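Local structure of PLP-Dependent L-Arginine Hydroxylase MppP (Streptomyces wadayamensis, 6C9B) at residues B[212-217]-B[237-242]. The protein uses pyridoxal phosphate to oxidise L-arginine, giving 4-hydroxy-2-ketoarginine and 2-ketoarginine as products. Residues are numbered along the deposited sequence; the frame is centred on the assembly and turned at random.
Sequences RWVVIE and EDIGLP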
loop_
_atom_site.group_PDB
_atom_site.type_symbol
_atom_site.label_atom_id
_atom_site.label_comp_id
_atom_site.label_asym_id
_atom_site.label_seq_id
_atom_site.Cartn_x
_atom_site.Cartn_y
_atom_site.Cartn_z
ATOM N N ARG B 212 18.511 -6.690 -18.327
ATOM C CA ARG B 212 17.451 -5.887 -17.735
ATOM C C ARG B 212 17.042 -6.562 -16.449
ATOM O O ARG B 212 16.860 -7.781 -16.433
ATOM C CB ARG B 212 16.249 -5.798 -18.665
ATOM C CG ARG B 212 16.571 -5.215 -20.034
ATOM C CD ARG B 212 15.502 -5.639 -21.044
ATOM N NE ARG B 212 14.201 -5.037 -20.749
ATOM C CZ ARG B 212 13.039 -5.546 -21.152
ATOM N NH1 ARG B 212 13.001 -6.666 -21.861
ATOM N NH2 ARG B 212 11.907 -4.952 -20.838
ATOM N N TRP B 213 16.905 -5.788 -15.369
ATOM C CA TRP B 213 16.613 -6.413 -14.090
ATOM C C TRP B 213 15.782 -5.516 -13.188
ATOM O O TRP B 213 15.770 -4.290 -13.296
ATOM C CB TRP B 213 17.901 -6.831 -13.334
ATOM C CG TRP B 213 18.904 -5.735 -13.099
ATOM C CD1 TRP B 213 20.025 -5.470 -13.858
ATOM C CD2 TRP B 213 18.910 -4.749 -12.039
ATOM N NE1 TRP B 213 20.700 -4.395 -13.356
ATOM C CE2 TRP B 213 20.044 -3.927 -12.247
ATOM C CE3 TRP B 213 18.059 -4.467 -10.961
ATOM C CZ2 TRP B 213 20.364 -2.853 -11.407
ATOM C CZ3 TRP B 213 18.373 -3.386 -10.131
ATOM C CH2 TRP B 213 19.519 -2.598 -10.359
ATOM N N VAL B 214 15.098 -6.176 -12.265
ATOM C CA VAL B 214 14.343 -5.521 -11.204
ATOM C C VAL B 214 14.560 -6.348 -9.958
ATOM O O VAL B 214 14.539 -7.575 -10.023
ATOM C CB VAL B 214 12.836 -5.447 -11.531
ATOM C CG1 VAL B 214 12.046 -4.944 -10.309
ATOM C CG2 VAL B 214 12.593 -4.553 -12.689
ATOM N N VAL B 215 14.762 -5.684 -8.819
ATOM C CA VAL B 215 14.834 -6.362 -7.538
ATOM C C VAL B 215 13.840 -5.690 -6.619
ATOM O O VAL B 215 13.797 -4.463 -6.555
ATOM C CB VAL B 215 16.233 -6.312 -6.904
ATOM C CG1 VAL B 215 16.235 -7.081 -5.563
ATOM C CG2 VAL B 215 17.281 -6.883 -7.856
ATOM N N ILE B 216 13.040 -6.486 -5.920
ATOM C CA ILE B 216 12.144 -5.953 -4.909
ATOM C C ILE B 216 12.692 -6.381 -3.565
ATOM O O ILE B 216 12.572 -7.541 -3.170
ATOM C CB ILE B 216 10.700 -6.431 -5.084
ATOM C CG1 ILE B 216 10.166 -5.982 -6.442
ATOM C CG2 ILE B 216 9.838 -5.818 -3.992
ATOM C CD1 ILE B 216 8.754 -6.516 -6.782
ATOM N N GLU B 217 13.290 -5.437 -2.862
ATOM C CA GLU B 217 13.679 -5.682 -1.488
ATOM C C GLU B 217 12.483 -5.419 -0.583
ATOM O O GLU B 217 11.513 -4.755 -0.959
ATOM C CB GLU B 217 14.843 -4.778 -1.087
ATOM C CG GLU B 217 16.049 -4.775 -2.011
ATOM C CD GLU B 217 17.064 -5.879 -1.746
ATOM O OE1 GLU B 217 18.029 -5.973 -2.541
ATOM O OE2 GLU B 217 16.912 -6.647 -0.776
ATOM N N GLU B 237 18.755 0.721 -15.415
ATOM C CA GLU B 237 18.450 1.931 -16.173
ATOM C C GLU B 237 17.734 1.603 -17.474
ATOM O O GLU B 237 16.901 2.385 -17.941
ATOM C CB GLU B 237 19.725 2.717 -16.470
ATOM C CG GLU B 237 20.524 3.127 -15.259
ATOM C CD GLU B 237 21.506 4.240 -15.579
ATOM O OE1 GLU B 237 21.490 5.273 -14.872
ATOM O OE2 GLU B 237 22.280 4.089 -16.550
ATOM N N ASP B 238 18.043 0.456 -18.069
ATOM C CA ASP B 238 17.429 0.028 -19.314
ATOM C C ASP B 238 16.228 -0.894 -19.104
ATOM O O ASP B 238 15.902 -1.679 -20.000
ATOM C CB ASP B 238 18.472 -0.684 -20.179
ATOM C CG ASP B 238 19.020 -1.963 -19.520
ATOM O OD1 ASP B 238 18.696 -2.248 -18.333
ATOM O OD2 ASP B 238 19.772 -2.695 -20.205
ATOM N N ILE B 239 15.552 -0.824 -17.953
ATOM C CA ILE B 239 14.528 -1.825 -17.663
ATOM C C ILE B 239 13.484 -1.866 -18.776
ATOM O O ILE B 239 12.998 -2.939 -19.147
ATOM C CB ILE B 239 13.916 -1.564 -16.270
ATOM C CG1 ILE B 239 12.860 -2.603 -15.914
ATOM C CG2 ILE B 239 13.249 -0.210 -16.193
ATOM C CD1 ILE B 239 13.323 -4.040 -15.987
ATOM N N GLY B 240 13.131 -0.707 -19.333
ATOM C CA GLY B 240 12.206 -0.659 -20.455
ATOM C C GLY B 240 10.788 -1.068 -20.133
ATOM O O GLY B 240 10.054 -1.521 -21.016
ATOM N N LEU B 241 10.386 -0.920 -18.886
ATOM C CA LEU B 241 9.039 -1.102 -18.394
ATOM C C LEU B 241 8.608 0.181 -17.710
ATOM O O LEU B 241 9.446 0.856 -17.110
ATOM C CB LEU B 241 8.951 -2.232 -17.361
ATOM C CG LEU B 241 9.526 -3.584 -17.755
ATOM C CD1 LEU B 241 9.588 -4.470 -16.507
ATOM C CD2 LEU B 241 8.706 -4.241 -18.833
ATOM N N PRO B 242 7.316 0.484 -17.683
ATOM C CA PRO B 242 6.873 1.766 -17.105
ATOM C C PRO B 242 6.719 1.768 -15.595
ATOM O O PRO B 242 5.730 2.297 -15.071
ATOM C CB PRO B 242 5.522 1.992 -17.800
ATOM C CG PRO B 242 5.019 0.614 -18.039
ATOM C CD PRO B 242 6.217 -0.192 -18.398
#
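Val214 and Ile239 form the tight, buried part of this contact: CG2 of Val214 lies 3.4 Å from CD1 of Ile239, closer than carbons usually pack. Although CB of Ile239 points away from the strand, CG1 lies opposite the backbone N and a turn at chi2 (55°) brings CD1 back, 3.6 Å from O of Trp213. Branched, apolar residues suit this interior, filling it without side-chain polar groups needing partners.

On the solvent side the packing gives way to polar contacts. Arg212 bends at chi3 (67°) and grips the carbonyl of Ile239 side-on, NE to O at 2.9 Å and NH2 to O at 2.8 Å. The oxygen lies in the guanidinium plane, yet NE sits above the carbonyl plane while NH2 approaches almost along C=O. NH1 of Arg212 hydrogen-bonds to O of Gly182; a long, partly exposed chain with several N-H groups suits serving two carbonyls. CD2 of Leu241 lies 3.8 Å from NH2 of Arg212. Exposed Asp238 lies loosely beside the arginine's aliphatic stem; its OD1 hydrogen-bonds to OG of Ser236. Gly240, with positive phi (68°), suits the turn.

The loop joins strand 231-235 to helix 243-250, packing on the Arg212-Val214 end of antiparallel strand 212-218, inside the seven-stranded sheet characteristic of fold-type I PLP enzymes.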